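Local coordinates for MdcA (Pseudomonas aeruginosa, PDB 5VIT), which is the alpha subunit of malonate decarboxylase and probably acts as the transferase that exchanges acetate for malonate on the acyl carrier protein, at residues G386-G391 with R412-V417; Q250-Q255 with I468-K473. All coordinates share one frame; numbering follows the deposited sequence.

Contact 1: residues G386-G391 with R412-V417; sequences GHDPRG and RGRKLV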
loop_
_atom_site.group_PDB
_atom_site.type_symbol
_atom_site.label_atom_id
_atom_site.label_comp_id
_atom_site.label_asym_id
_atom_site.label_seq_id
_atom_site.Cartn_x
_atom_site.Cartn_y
_atom_site.Cartn_z
ATOM N N GLY A 386 -4.328 -19.426 -12.197
ATOM C CA GLY A 386 -3.640 -18.141 -12.158
ATOM C C GLY A 386 -3.360 -17.557 -13.543
ATOM O O GLY A 386 -2.218 -17.268 -13.896
ATOM N N HIS A 387 -4.411 -17.410 -14.342
ATOM C CA HIS A 387 -4.329 -16.677 -15.603
ATOM C C HIS A 387 -5.701 -16.057 -15.871
ATOM O O HIS A 387 -6.694 -16.472 -15.288
ATOM C CB HIS A 387 -3.892 -17.588 -16.755
ATOM C CG HIS A 387 -4.989 -18.449 -17.285
ATOM N ND1 HIS A 387 -5.264 -19.700 -16.781
ATOM C CD2 HIS A 387 -5.899 -18.228 -18.261
ATOM C CE1 HIS A 387 -6.299 -20.210 -17.421
ATOM N NE2 HIS A 387 -6.698 -19.340 -18.329
ATOM N N ASP A 388 -5.746 -15.044 -16.726
ATOM C CA ASP A 388 -6.997 -14.409 -17.087
ATOM C C ASP A 388 -7.662 -15.235 -18.191
ATOM O O ASP A 388 -7.139 -15.309 -19.310
ATOM C CB ASP A 388 -6.766 -12.963 -17.548
ATOM C CG ASP A 388 -8.048 -12.290 -18.016
ATOM O OD1 ASP A 388 -8.004 -11.548 -19.008
ATOM O OD2 ASP A 388 -9.112 -12.513 -17.400
ATOM N N PRO A 389 -8.803 -15.874 -17.873
ATOM C CA PRO A 389 -9.400 -16.811 -18.831
ATOM C C PRO A 389 -10.070 -16.009 -19.943
ATOM O O PRO A 389 -11.077 -15.302 -19.730
ATOM C CB PRO A 389 -10.400 -17.601 -17.981
ATOM C CG PRO A 389 -10.849 -16.609 -16.917
ATOM C CD PRO A 389 -9.651 -15.673 -16.683
ATOM N N ARG A 390 -9.475 -16.072 -21.124
ATOM C CA ARG A 390 -9.818 -15.133 -22.198
ATOM C C ARG A 390 -11.035 -15.582 -23.014
ATOM O O ARG A 390 -11.494 -14.857 -23.902
ATOM C CB ARG A 390 -8.610 -14.926 -23.114
ATOM C CG ARG A 390 -7.519 -14.048 -22.520
ATOM C CD ARG A 390 -7.784 -12.578 -22.806
ATOM N NE ARG A 390 -6.552 -11.785 -22.764
ATOM C CZ ARG A 390 -5.818 -11.430 -23.820
ATOM N NH1 ARG A 390 -6.170 -11.757 -25.065
ATOM N NH2 ARG A 390 -4.721 -10.721 -23.619
ATOM N N GLY A 391 -11.544 -16.776 -22.714
ATOM C CA GLY A 391 -12.786 -17.238 -23.299
ATOM C C GLY A 391 -13.988 -16.846 -22.456
ATOM O O GLY A 391 -15.123 -17.007 -22.900
ATOM N N ARG A 412 -12.771 -5.574 -21.758
ATOM C CA ARG A 412 -13.284 -6.731 -21.031
ATOM C C ARG A 412 -12.800 -6.743 -19.587
ATOM O O ARG A 412 -11.862 -6.051 -19.235
ATOM C CB ARG A 412 -12.917 -8.042 -21.739
ATOM C CG ARG A 412 -11.475 -8.190 -22.213
ATOM C CD ARG A 412 -11.272 -9.599 -22.829
ATOM N NE ARG A 412 -10.173 -9.640 -23.790
ATOM C CZ ARG A 412 -9.848 -10.712 -24.524
ATOM N NH1 ARG A 412 -10.507 -11.864 -24.409
ATOM N NH2 ARG A 412 -8.843 -10.637 -25.385
ATOM N N GLY A 413 -13.491 -7.499 -18.745
ATOM C CA GLY A 413 -13.088 -7.657 -17.362
ATOM C C GLY A 413 -11.885 -8.581 -17.260
ATOM O O GLY A 413 -11.390 -9.078 -18.271
ATOM N N ARG A 414 -11.406 -8.798 -16.038
ATOM C CA ARG A 414 -10.282 -9.700 -15.792
ATOM C C ARG A 414 -10.525 -10.468 -14.518
ATOM O O ARG A 414 -11.060 -9.920 -13.559
ATOM C CB ARG A 414 -8.939 -8.956 -15.634
ATOM C CG ARG A 414 -8.381 -8.278 -16.831
ATOM C CD ARG A 414 -7.055 -7.611 -16.429
ATOM N NE ARG A 414 -6.044 -8.615 -16.094
ATOM C CZ ARG A 414 -4.750 -8.349 -15.914
ATOM N NH1 ARG A 414 -4.310 -7.092 -16.004
ATOM N NH2 ARG A 414 -3.897 -9.335 -15.640
ATOM N N LYS A 415 -10.096 -11.722 -14.502
ATOM C CA LYS A 415 -10.053 -12.488 -13.269
ATOM C C LYS A 415 -8.947 -11.943 -12.373
ATOM O O LYS A 415 -7.886 -11.518 -12.840
ATOM C CB LYS A 415 -9.814 -13.963 -13.566
ATOM C CG LYS A 415 -9.943 -14.910 -12.372
ATOM C CD LYS A 415 -9.616 -16.317 -12.846
ATOM C CE LYS A 415 -9.601 -17.325 -11.742
ATOM N NZ LYS A 415 -9.327 -18.693 -12.322
ATOM N N LEU A 416 -9.196 -11.957 -11.079
ATOM C CA LEU A 416 -8.164 -11.592 -10.128
ATOM C C LEU A 416 -7.172 -12.747 -9.943
ATOM O O LEU A 416 -7.550 -13.889 -9.642
ATOM C CB LEU A 416 -8.786 -11.195 -8.796
ATOM C CG LEU A 416 -9.371 -9.778 -8.752
ATOM C CD1 LEU A 416 -10.626 -9.654 -9.626
ATOM C CD2 LEU A 416 -9.655 -9.366 -7.296
ATOM N N VAL A 417 -5.895 -12.437 -10.145
ATOM C CA VAL A 417 -4.838 -13.429 -9.988
ATOM C C VAL A 417 -3.771 -12.829 -9.059
ATOM O O VAL A 417 -3.049 -11.899 -9.438
ATOM C CB VAL A 417 -4.241 -13.840 -11.362
ATOM C CG1 VAL A 417 -2.951 -14.640 -11.187
ATOM C CG2 VAL A 417 -5.279 -14.628 -12.207
HETATM O O HOH W 1 -8.109 -19.098 -14.968
#

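Contact 2: residues Q250-Q255 with I468-K473; sequences QRHNVQ and IAYLYK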
loop_
_atom_site.group_PDB
_atom_site.type_symbol
_atom_site.label_atom_id
_atom_site.label_comp_id
_atom_site.label_asym_id
_atom_site.label_seq_id
_atom_site.Cartn_x
_atom_site.Cartn_y
_atom_site.Cartn_z
ATOM N N GLN A 250 -12.298 -7.641 0.011
ATOM C CA GLN A 250 -13.274 -6.601 0.283
ATOM C C GLN A 250 -13.212 -5.511 -0.762
ATOM O O GLN A 250 -14.256 -5.074 -1.265
ATOM C CB GLN A 250 -13.074 -5.989 1.673
ATOM C CG GLN A 250 -14.100 -4.891 2.017
ATOM C CD GLN A 250 -13.895 -4.295 3.413
ATOM O OE1 GLN A 250 -12.891 -4.559 4.079
ATOM N NE2 GLN A 250 -14.848 -3.489 3.855
ATOM N N ARG A 251 -12.000 -5.065 -1.089
ATOM C CA ARG A 251 -11.811 -3.997 -2.080
ATOM C C ARG A 251 -12.533 -4.264 -3.390
ATOM O O ARG A 251 -13.128 -3.363 -3.965
ATOM C CB ARG A 251 -10.322 -3.790 -2.393
ATOM C CG ARG A 251 -9.661 -2.706 -1.584
ATOM C CD ARG A 251 -9.785 -1.362 -2.275
ATOM N NE ARG A 251 -9.013 -1.351 -3.514
ATOM C CZ ARG A 251 -8.711 -0.255 -4.205
ATOM N NH1 ARG A 251 -9.106 0.942 -3.760
ATOM N NH2 ARG A 251 -8.000 -0.355 -5.335
ATOM N N HIS A 252 -12.451 -5.501 -3.869
ATOM C CA HIS A 252 -12.991 -5.820 -5.177
ATOM C C HIS A 252 -14.288 -6.612 -5.062
ATOM O O HIS A 252 -14.810 -7.091 -6.060
ATOM C CB HIS A 252 -11.945 -6.593 -6.012
ATOM C CG HIS A 252 -10.668 -5.837 -6.221
ATOM N ND1 HIS A 252 -10.631 -4.599 -6.821
ATOM C CD2 HIS A 252 -9.386 -6.141 -5.901
ATOM C CE1 HIS A 252 -9.381 -4.167 -6.862
ATOM N NE2 HIS A 252 -8.605 -5.083 -6.305
ATOM N N ASN A 253 -14.800 -6.747 -3.843
ATOM C CA ASN A 253 -16.067 -7.437 -3.606
ATOM C C ASN A 253 -16.037 -8.859 -4.178
ATOM O O ASN A 253 -16.856 -9.232 -5.028
ATOM C CB ASN A 253 -17.245 -6.643 -4.196
ATOM C CG ASN A 253 -18.602 -7.167 -3.729
ATOM O OD1 ASN A 253 -18.734 -7.678 -2.614
ATOM N ND2 ASN A 253 -19.614 -7.039 -4.579
ATOM N N VAL A 254 -15.086 -9.647 -3.696
ATOM C CA VAL A 254 -14.880 -10.986 -4.207
ATOM C C VAL A 254 -15.890 -11.981 -3.628
ATOM O O VAL A 254 -15.932 -12.190 -2.419
ATOM C CB VAL A 254 -13.457 -11.465 -3.891
ATOM C CG1 VAL A 254 -13.296 -12.956 -4.218
ATOM C CG2 VAL A 254 -12.434 -10.600 -4.627
ATOM N N GLN A 255 -16.677 -12.607 -4.500
ATOM C CA GLN A 255 -17.707 -13.559 -4.072
ATOM C C GLN A 255 -17.277 -15.024 -4.153
ATOM O O GLN A 255 -17.811 -15.873 -3.426
ATOM C CB GLN A 255 -18.972 -13.376 -4.918
ATOM C CG GLN A 255 -19.525 -11.973 -4.897
ATOM C CD GLN A 255 -19.850 -11.540 -3.488
ATOM O OE1 GLN A 255 -20.767 -12.072 -2.857
ATOM N NE2 GLN A 255 -19.082 -10.585 -2.969
ATOM N N ILE A 468 0.564 -4.439 -0.929
ATOM C CA ILE A 468 -0.048 -4.930 -2.147
ATOM C C ILE A 468 0.374 -4.040 -3.306
ATOM O O ILE A 468 0.263 -2.832 -3.220
ATOM C CB ILE A 468 -1.593 -4.954 -2.048
ATOM C CG1 ILE A 468 -2.041 -5.834 -0.879
ATOM C CG2 ILE A 468 -2.202 -5.437 -3.373
ATOM C CD1 ILE A 468 -3.561 -5.739 -0.509
ATOM N N ALA A 469 0.870 -4.638 -4.381
ATOM C CA ALA A 469 1.024 -3.918 -5.634
ATOM C C ALA A 469 -0.157 -4.263 -6.521
ATOM O O ALA A 469 -0.368 -5.442 -6.831
ATOM C CB ALA A 469 2.336 -4.277 -6.320
ATOM N N TYR A 470 -0.930 -3.245 -6.914
ATOM C CA TYR A 470 -2.123 -3.440 -7.761
ATOM C C TYR A 470 -1.766 -3.415 -9.248
ATOM O O TYR A 470 -2.065 -2.448 -9.960
ATOM C CB TYR A 470 -3.179 -2.368 -7.467
ATOM C CG TYR A 470 -3.799 -2.473 -6.086
ATOM C CD1 TYR A 470 -3.295 -1.735 -5.019
ATOM C CD2 TYR A 470 -4.883 -3.316 -5.849
ATOM C CE1 TYR A 470 -3.859 -1.829 -3.756
ATOM C CE2 TYR A 470 -5.452 -3.419 -4.579
ATOM C CZ TYR A 470 -4.940 -2.668 -3.539
ATOM O OH TYR A 470 -5.493 -2.753 -2.272
ATOM N N LEU A 471 -1.118 -4.484 -9.702
ATOM C CA LEU A 471 -0.542 -4.559 -11.041
ATOM C C LEU A 471 -1.565 -4.353 -12.150
ATOM O O LEU A 471 -1.219 -3.909 -13.247
ATOM C CB LEU A 471 0.148 -5.923 -11.240
ATOM C CG LEU A 471 1.278 -6.321 -10.271
ATOM C CD1 LEU A 471 2.106 -7.517 -10.797
ATOM C CD2 LEU A 471 2.177 -5.157 -9.962
ATOM N N TYR A 472 -2.832 -4.670 -11.886
ATOM C CA TYR A 472 -3.817 -4.557 -12.954
ATOM C C TYR A 472 -3.966 -3.119 -13.403
ATOM O O TYR A 472 -4.481 -2.857 -14.489
ATOM C CB TYR A 472 -5.157 -5.115 -12.514
ATOM C CG TYR A 472 -5.953 -4.245 -11.563
ATOM C CD1 TYR A 472 -5.775 -4.347 -10.192
ATOM C CD2 TYR A 472 -6.921 -3.359 -12.039
ATOM C CE1 TYR A 472 -6.515 -3.569 -9.320
ATOM C CE2 TYR A 472 -7.659 -2.577 -11.176
ATOM C CZ TYR A 472 -7.453 -2.692 -9.814
ATOM O OH TYR A 472 -8.182 -1.932 -8.932
ATOM N N LYS A 473 -3.498 -2.188 -12.570
ATOM C CA LYS A 473 -3.547 -0.765 -12.895
ATOM C C LYS A 473 -2.360 -0.307 -13.744
ATOM O O LYS A 473 -2.387 0.781 -14.320
ATOM C CB LYS A 473 -3.603 0.062 -11.599
ATOM C CG LYS A 473 -4.875 -0.152 -10.758
ATOM C CD LYS A 473 -4.735 0.587 -9.430
ATOM C CE LYS A 473 -6.050 0.799 -8.704
ATOM N NZ LYS A 473 -5.814 1.244 -7.274
#

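Contact 1: residues G386-G391 with R412-V417
Asp388 reaches across to the backbone of Lys415, and one hydrogen bond joins them: Lys415 N donates to Asp388 OD2 over 3.2 Å, nearly straight at 164°. The amide comes from above the carboxylate plane, about 43° out of it. With CG anti to the backbone N (chi1 177°), the carboxylate is carried over the chain at Arg414, whose CA lies 3.4 Å from Asp388 OD2. OD1 faces the Arg414 side chain, but Arg414 NE stays 4.6 Å from Asp388 OD1 and no N-H points at the oxygen, which probably leaves no more than a long-range attraction. Beside this bond, aliphatic carbons pack on the other segment. Pro389 CD rests 3.6 Å from Lys415 CB, ring and chain crossing at about a right angle, while the two methyls of Val417 divide their contacts, CG1 against Gly386 CA and CG2 against the backbone N of His387.

The two segments run in nearly opposite directions, yet no backbone-to-backbone hydrogen bond joins them; side chains of each meet side chains or backbone of the other. A loop leaving the short helix 382-385 lies along the lead-in to strand 416-420, a central strand of a mixed sheet. At the outer end two exposed arginines cross, Arg390 CD over one face of the Arg412 guanidinium. Their like-charged ends come implausibly close, probably an unfavourable pairing, and their exact placement is doubtful.

Further out, the fully extended Lys415 chain passes His387 O and brings Lys415 NZ to a water, 2.9 Å away, which in turn donates to His387 O at 3.0 Å. The same ammonium group bonds to the carbonyls of Gly348 and Met385, so several oxygens fix its position. Asp458 accepts from Asp388 N, and Pro383 O holds the His387 ring through ND1.

Contact 2: residues Q250-Q255 with I468-K473
Arg251 brings NH2 over one face of the Tyr470 ring, toward its rim, an off-centre cation-pi contact with Arg251 CZ 5.0 Å from the Tyr470 ring centroid and 29° off the normal. The chain gets there by bending at both chi2 and chi3, and the guanidinium plane is steeply tilted to the ring. Ile468 CG2 covers the opposite face of Tyr470, over its centre, so the ring is packed between a cation and a methyl group. Tyr470 OH is bonded to Gly247 O, in the helix that leads into Arg251. At the edge of the guanidinium, near its plane, stands Lys473 NZ, 3.3 Å from Arg251 NH2. These are two donors of like charge, and Lys473 NZ donates to Gly509 O.

His252 follows, in the type I turn of Gln250 to Asn253 that closes helix 235-250. Asn253, with positive phi, is the C-prime residue of a Schellman motif, its N bonded to Gln250 O, and the chain then enters strand 256-259 of the mixed sheet. From this turn both side chains face the segment where strand 467-469 passes through an inverse gamma turn, centred on Tyr470, into a short 3-10 segment.

The imidazole meets both tyrosines. Tyr472 OH lies at its edge, 3.3 Å from His252 CE1, the two side chains approaching from opposite directions with ring planes at 79°. Tyr472 has its CG between the backbone N and the carbonyl carbon (chi1 75°), which directs the ring toward the histidine. Meanwhile His252 NE2 lies at the edge of the Tyr470 ring, 4.0 Å from Tyr470 CE2. Both ring nitrogens are engaged elsewhere, ND1 with Asp401 and NE2 with His461, which fixes the rotation of the imidazole.

How the contacts relate
The two contacts have centres about 13 Å apart and lie on the same side of the chain's centre, at one eight-stranded mixed sheet. In sequence, residues 250-255 come first, then 386-391 and 412-417, and finally 468-473, so both halves of contact 1 fall between the halves of contact 2. Strand 461-464 separates strand 416-420 from strand 467-469 in the sheet. The contacts also touch directly: Leu416 CD2 packs 3.5 Å from His252 CD2 and also reaches Val254, while Arg414 NH1 approaches the backbone of Tyr472. Segments distant in sequence thus come together on one sheet.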